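Local structure of glutamate racemase (2JFN) at residues A[165-170]-A[204-210]; A[178-184]-A[213-217]. The protein belongs to the Asp/Glu/hydantoin racemase family of two-lobed alpha/beta proteins and holds a glutamic acid molecule in a pocket between its two lobes. All coordinates share one frame; numbering follows the deposited sequence.

Overall arrangement
Along the chain the segments alternate: 165-170, 178-184, 204-210, then 213-217. Helix 163-174 packs on the loop 204-210, which follows strand 199-202, and the next helix, 180-186, packs on helix 211-217, which continues that loop. The centres of interactions 1 and 2 lie 12 Å apart, and they join through packing, with Met165 CE 3.7 Å from Leu183 CD2 and Leu210 CD2 3.8 Å from Val178 CG2. The centre of interaction 1, beside the bound glutamic acid, lies about 9 Å from the centre of the chain, and that of interaction 2 about 20 Å from it. The two touching contacts thus run outward from the ligand pocket, beyond strand 199-202 of the four-stranded parallel sheet.

Interaction 1 of 2, residues A[165-170]-A[204-210]; sequences MVELAE and CTHFPLL. With GLU (glutamic acid), chain B.
His206 and Glu170 meet through a single nearly straight hydrogen bond, His206 NE2 to Glu170 OE1 at 2.7 Å with an N-H...O angle of 172°. The oxygen lies close to the ring plane and is approached on its anti side, while carboxylate and imidazole planes are turned 46° against each other. Over the centre of one imidazole face sits Val166 CG1, 3.7 Å from the ring centroid, a CH-pi contact; Ala169 CB closes in at the ring edge. Bonded at NE2 and covered on that face, the ring has little freedom to rotate, and its ND1 accepts a hydrogen bond of 2.8 Å from N of the bound glutamic acid. The backbone N of Val31 also bonds Glu170 OE1, and His174 bonds OE2, so both carboxylate oxygens have further partners and the group is held in place.

Cys204, Thr205 and His206 line the pocket just after strand 199-202, in a type I turn from Cys204 to Phe207. Cys204 SG stands 3.5 Å from CA of the glutamic acid, and Thr205 donates its backbone N to the ligand O at 3.0 Å.

Next along the turn, Phe207 is sandwiched. Met165 SD lies above the middle of one face in a Met-aromatic contact, 3.6 Å from the centroid, and Cys204 CB above the opposite face. Chi1 of -163° points Met165 CG away from its own N, and the Met165 and Phe207 side chains cross at about a right angle; Met165 CG also meets Leu210 CD1 at 3.6 Å.

Interaction 2 of 2, residues A[178-184]-A[213-217]; sequences VSLDALK and ELLQV
Leu183 and Val217 mark the tight half of this contact, where helix segments 180-184 and 213-217 cross at -63° with their axes 9.8 Å apart at closest approach. Leu183 CD1 presses on the CB of Glu213 at 3.5 Å, and its CD2 branch meets Leu214 CD2 across the crossing. Val217 spreads its two methyls over the other helix: CG2 reaches Leu183 CB, while CG1 lies 3.5 Å from Lys184 CG. The lysine touches Val217 through CB and CG near its root, the rest of the chain running on extended.

Towards solvent the fit is looser. Leu180 CD1 comes no nearer than 3.9 Å to Gln216 OE1, and Leu180 CD2 rests about 4.0 Å from Glu213 CG. No direct hydrogen bond joins the segments. The bend of Glu213 at chi2 (80°) carries its carboxylate past Val178, whose CB is 3.8 Å from Glu213 CG; a water there accepts from Val178 N and donates to Glu213 OE2 at 2.9 Å. The other oxygen, OE1, makes a salt bridge with Lys172.

Ser179 N-caps helix 180-186 through its OG. On the inner side Leu183 also packs on Met165 and Leu168 of helix 163-174, and Leu187 touches both Leu214 and Val217. Helix 211-217 itself belongs to the beta-alpha-beta crossover that links the adjacent parallel strands 199-202 and 223-225.

Interaction 1 of 2, residues A[165-170]-A[204-210]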
loop_
_atom_site.group_PDB
_atom_site.type_symbol
_atom_site.label_atom_id
_atom_site.label_comp_id
_atom_site.label_asym_id
_atom_site.label_seq_id
_atom_site.Cartn_x
_atom_site.Cartn_y
_atom_site.Cartn_z
ATOM N N MET A 165 10.351 9.106 3.460
ATOM C CA MET A 165 9.694 8.234 4.424
ATOM C C MET A 165 9.475 6.853 3.804
ATOM O O MET A 165 9.540 5.831 4.492
ATOM C CB MET A 165 8.363 8.842 4.860
ATOM C CG MET A 165 7.824 8.227 6.143
ATOM S SD MET A 165 6.314 9.026 6.720
ATOM C CE MET A 165 6.961 10.526 7.412
ATOM N N VAL A 166 9.218 6.824 2.500
ATOM C CA VAL A 166 9.022 5.554 1.820
ATOM C C VAL A 166 10.309 4.745 1.957
ATOM O O VAL A 166 10.275 3.551 2.237
ATOM C CB VAL A 166 8.708 5.755 0.325
ATOM C CG1 VAL A 166 8.565 4.399 -0.361
ATOM C CG2 VAL A 166 7.429 6.567 0.168
ATOM N N GLU A 167 11.442 5.416 1.762
ATOM C CA GLU A 167 12.745 4.772 1.866
ATOM C C GLU A 167 13.024 4.288 3.281
ATOM O O GLU A 167 13.651 3.248 3.478
ATOM C CB GLU A 167 13.853 5.735 1.421
ATOM C CG GLU A 167 13.907 5.945 -0.074
ATOM C CD GLU A 167 13.944 4.629 -0.840
ATOM O OE1 GLU A 167 14.726 3.728 -0.457
ATOM O OE2 GLU A 167 13.191 4.490 -1.829
ATOM N N LEU A 168 12.565 5.045 4.269
ATOM C CA LEU A 168 12.766 4.657 5.655
ATOM C C LEU A 168 12.030 3.344 5.895
ATOM O O LEU A 168 12.544 2.447 6.567
ATOM C CB LEU A 168 12.248 5.755 6.594
ATOM C CG LEU A 168 13.111 7.020 6.599
ATOM C CD1 LEU A 168 12.469 8.083 7.466
ATOM C CD2 LEU A 168 14.502 6.679 7.109
ATOM N N ALA A 169 10.834 3.227 5.324
ATOM C CA ALA A 169 10.036 2.010 5.472
ATOM C C ALA A 169 10.753 0.857 4.771
ATOM O O ALA A 169 10.852 -0.245 5.316
ATOM C CB ALA A 169 8.631 2.211 4.874
ATOM N N GLU A 170 11.250 1.106 3.562
ATOM C CA GLU A 170 11.978 0.069 2.830
ATOM C C GLU A 170 13.162 -0.387 3.680
ATOM O O GLU A 170 13.345 -1.578 3.919
ATOM C CB GLU A 170 12.488 0.601 1.485
ATOM C CG GLU A 170 11.425 0.706 0.395
ATOM C CD GLU A 170 11.001 -0.652 -0.165
ATOM O OE1 GLU A 170 9.818 -0.793 -0.549
ATOM O OE2 GLU A 170 11.847 -1.574 -0.236
ATOM N N CYS A 204 0.025 6.312 2.103
ATOM C CA CYS A 204 1.057 5.566 1.399
ATOM C C CYS A 204 1.078 4.238 2.144
ATOM O O CYS A 204 1.228 4.217 3.366
ATOM C CB CYS A 204 2.406 6.276 1.507
ATOM S SG CYS A 204 3.686 5.539 0.485
ATOM N N THR A 205 0.906 3.128 1.430
ATOM C CA THR A 205 0.880 1.826 2.096
ATOM C C THR A 205 2.193 1.477 2.799
ATOM O O THR A 205 2.255 0.531 3.587
ATOM C CB THR A 205 0.490 0.689 1.113
ATOM O OG1 THR A 205 1.509 0.528 0.119
ATOM C CG2 THR A 205 -0.827 1.024 0.420
ATOM N N HIS A 206 3.246 2.235 2.519
ATOM C CA HIS A 206 4.527 2.005 3.188
ATOM C C HIS A 206 4.499 2.550 4.622
ATOM O O HIS A 206 5.144 2.008 5.528
ATOM C CB HIS A 206 5.670 2.717 2.456
ATOM C CG HIS A 206 6.338 1.895 1.396
ATOM N ND1 HIS A 206 5.758 1.638 0.172
ATOM C CD2 HIS A 206 7.558 1.308 1.366
ATOM C CE1 HIS A 206 6.594 0.932 -0.569
ATOM N NE2 HIS A 206 7.692 0.718 0.132
ATOM N N PHE A 207 3.744 3.624 4.824
ATOM C CA PHE A 207 3.713 4.288 6.125
ATOM C C PHE A 207 3.206 3.523 7.341
ATOM O O PHE A 207 3.782 3.655 8.418
ATOM C CB PHE A 207 3.016 5.653 5.981
ATOM C CG PHE A 207 3.714 6.589 5.010
ATOM C CD1 PHE A 207 3.125 7.799 4.638
ATOM C CD2 PHE A 207 4.952 6.250 4.452
ATOM C CE1 PHE A 207 3.752 8.655 3.728
ATOM C CE2 PHE A 207 5.587 7.099 3.540
ATOM C CZ PHE A 207 4.986 8.301 3.177
ATOM N N PRO A 208 2.135 2.715 7.204
ATOM C CA PRO A 208 1.674 1.982 8.390
ATOM C C PRO A 208 2.803 1.127 8.982
ATOM O O PRO A 208 2.807 0.820 10.174
ATOM C CB PRO A 208 0.529 1.131 7.842
ATOM C CG PRO A 208 -0.055 2.018 6.794
ATOM C CD PRO A 208 1.189 2.543 6.083
ATOM N N LEU A 209 3.760 0.752 8.136
ATOM C CA LEU A 209 4.903 -0.056 8.567
ATOM C C LEU A 209 5.774 0.718 9.557
ATOM O O LEU A 209 6.574 0.128 10.288
ATOM C CB LEU A 209 5.759 -0.456 7.356
ATOM C CG LEU A 209 5.093 -1.351 6.312
ATOM C CD1 LEU A 209 6.025 -1.533 5.129
ATOM C CD2 LEU A 209 4.743 -2.692 6.942
ATOM N N LEU A 210 5.615 2.037 9.570
ATOM C CA LEU A 210 6.381 2.914 10.458
ATOM C C LEU A 210 5.524 3.435 11.608
ATOM O O LEU A 210 5.910 4.382 12.300
ATOM C CB LEU A 210 6.924 4.109 9.668
ATOM C CG LEU A 210 7.944 3.818 8.561
ATOM C CD1 LEU A 210 8.154 5.058 7.730
ATOM C CD2 LEU A 210 9.254 3.344 9.174
HETATM N N GLU B . 3.465 1.673 -1.408
HETATM C CA GLU B . 3.631 3.033 -1.930
HETATM C C GLU B . 2.265 3.580 -2.297
HETATM O O GLU B . 1.244 3.297 -1.570
HETATM C CB GLU B . 4.549 3.008 -3.162
HETATM C CG GLU B . 5.598 4.140 -3.077
HETATM C CD GLU B . 6.313 4.321 -4.409
HETATM O OE1 GLU B . 6.691 5.438 -4.753
HETATM O OE2 GLU B . 6.528 3.355 -5.148
HETATM O OXT GLU B . 2.128 4.331 -3.319
#

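Interaction 2 of 2, residues A[178-184]-A[213-217]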
loop_
_atom_site.group_PDB
_atom_site.type_symbol
_atom_site.label_atom_id
_atom_site.label_comp_id
_atom_site.label_asym_id
_atom_site.label_seq_id
_atom_site.Cartn_x
_atom_site.Cartn_y
_atom_site.Cartn_z
ATOM N N VAL A 178 15.308 2.503 11.781
ATOM C CA VAL A 178 14.812 3.801 11.355
ATOM C C VAL A 178 15.349 4.918 12.248
ATOM O O VAL A 178 15.215 4.867 13.469
ATOM C CB VAL A 178 13.265 3.833 11.389
ATOM C CG1 VAL A 178 12.757 5.170 10.875
ATOM C CG2 VAL A 178 12.705 2.680 10.560
ATOM N N SER A 179 15.960 5.924 11.632
ATOM C CA SER A 179 16.490 7.062 12.376
ATOM C C SER A 179 15.346 7.983 12.767
ATOM O O SER A 179 14.709 8.590 11.903
ATOM C CB SER A 179 17.486 7.845 11.526
ATOM O OG SER A 179 17.687 9.135 12.076
ATOM N N LEU A 180 15.081 8.090 14.065
ATOM C CA LEU A 180 14.003 8.950 14.529
ATOM C C LEU A 180 14.296 10.409 14.213
ATOM O O LEU A 180 13.378 11.194 13.989
ATOM C CB LEU A 180 13.780 8.770 16.030
ATOM C CG LEU A 180 13.347 7.368 16.477
ATOM C CD1 LEU A 180 13.003 7.392 17.959
ATOM C CD2 LEU A 180 12.142 6.906 15.658
ATOM N N ASP A 181 15.575 10.777 14.186
ATOM C CA ASP A 181 15.940 12.153 13.878
ATOM C C ASP A 181 15.552 12.497 12.442
ATOM O O ASP A 181 15.149 13.622 12.153
ATOM C CB ASP A 181 17.441 12.382 14.086
ATOM C CG ASP A 181 17.843 12.328 15.554
ATOM O OD1 ASP A 181 17.107 12.875 16.404
ATOM O OD2 ASP A 181 18.905 11.750 15.858
ATOM N N ALA A 182 15.681 11.528 11.542
ATOM C CA ALA A 182 15.316 11.739 10.144
ATOM C C ALA A 182 13.806 11.977 10.067
ATOM O O ALA A 182 13.340 12.840 9.330
ATOM C CB ALA A 182 15.706 10.518 9.306
ATOM N N LEU A 183 13.046 11.206 10.840
ATOM C CA LEU A 183 11.595 11.355 10.871
ATOM C C LEU A 183 11.184 12.714 11.417
ATOM O O LEU A 183 10.305 13.373 10.859
ATOM C CB LEU A 183 10.956 10.269 11.734
ATOM C CG LEU A 183 10.466 8.999 11.043
ATOM C CD1 LEU A 183 9.785 8.108 12.082
ATOM C CD2 LEU A 183 9.489 9.355 9.919
ATOM N N LYS A 184 11.812 13.126 12.515
ATOM C CA LYS A 184 11.497 14.412 13.126
ATOM C C LYS A 184 11.734 15.538 12.133
ATOM O O LYS A 184 10.986 16.513 12.094
ATOM C CB LYS A 184 12.364 14.644 14.369
ATOM C CG LYS A 184 12.049 13.719 15.527
ATOM C CD LYS A 184 13.053 13.886 16.658
ATOM C CE LYS A 184 12.817 12.860 17.753
ATOM N NZ LYS A 184 13.873 12.933 18.814
ATOM N N GLU A 213 7.370 4.097 14.978
ATOM C CA GLU A 213 8.270 5.231 14.863
ATOM C C GLU A 213 7.502 6.551 14.761
ATOM O O GLU A 213 7.876 7.541 15.393
ATOM C CB GLU A 213 9.172 5.077 13.633
ATOM C CG GLU A 213 10.206 3.959 13.713
ATOM C CD GLU A 213 9.644 2.571 13.424
ATOM O OE1 GLU A 213 8.463 2.453 13.028
ATOM O OE2 GLU A 213 10.402 1.591 13.589
ATOM N N LEU A 214 6.441 6.568 13.955
ATOM C CA LEU A 214 5.639 7.781 13.784
ATOM C C LEU A 214 5.019 8.235 15.097
ATOM O O LEU A 214 4.989 9.427 15.398
ATOM C CB LEU A 214 4.530 7.561 12.752
ATOM C CG LEU A 214 4.992 7.485 11.291
ATOM C CD1 LEU A 214 3.837 7.050 10.401
ATOM C CD2 LEU A 214 5.534 8.851 10.861
ATOM N N LEU A 215 4.534 7.282 15.880
ATOM C CA LEU A 215 3.913 7.611 17.150
ATOM C C LEU A 215 4.911 8.133 18.181
ATOM O O LEU A 215 4.525 8.800 19.136
ATOM C CB LEU A 215 3.158 6.393 17.685
ATOM C CG LEU A 215 1.925 6.067 16.835
ATOM C CD1 LEU A 215 1.259 4.804 17.334
ATOM C CD2 LEU A 215 0.952 7.238 16.891
ATOM N N GLN A 216 6.192 7.842 17.989
ATOM C CA GLN A 216 7.204 8.325 18.923
ATOM C C GLN A 216 7.573 9.769 18.602
ATOM O O GLN A 216 7.964 10.533 19.482
ATOM C CB GLN A 216 8.471 7.464 18.852
ATOM C CG GLN A 216 8.281 6.003 19.218
ATOM C CD GLN A 216 9.596 5.245 19.254
ATOM O OE1 GLN A 216 10.407 5.434 20.163
ATOM N NE2 GLN A 216 9.821 4.391 18.260
ATOM N N VAL A 217 7.439 10.138 17.333
ATOM C CA VAL A 217 7.787 11.474 16.872
ATOM C C VAL A 217 6.624 12.459 16.851
ATOM O O VAL A 217 6.793 13.629 17.186
ATOM C CB VAL A 217 8.408 11.403 15.450
ATOM C CG1 VAL A 217 8.714 12.798 14.926
ATOM C CG2 VAL A 217 9.667 10.567 15.488
HETATM O O HOH W 1 13.296 1.226 13.657
#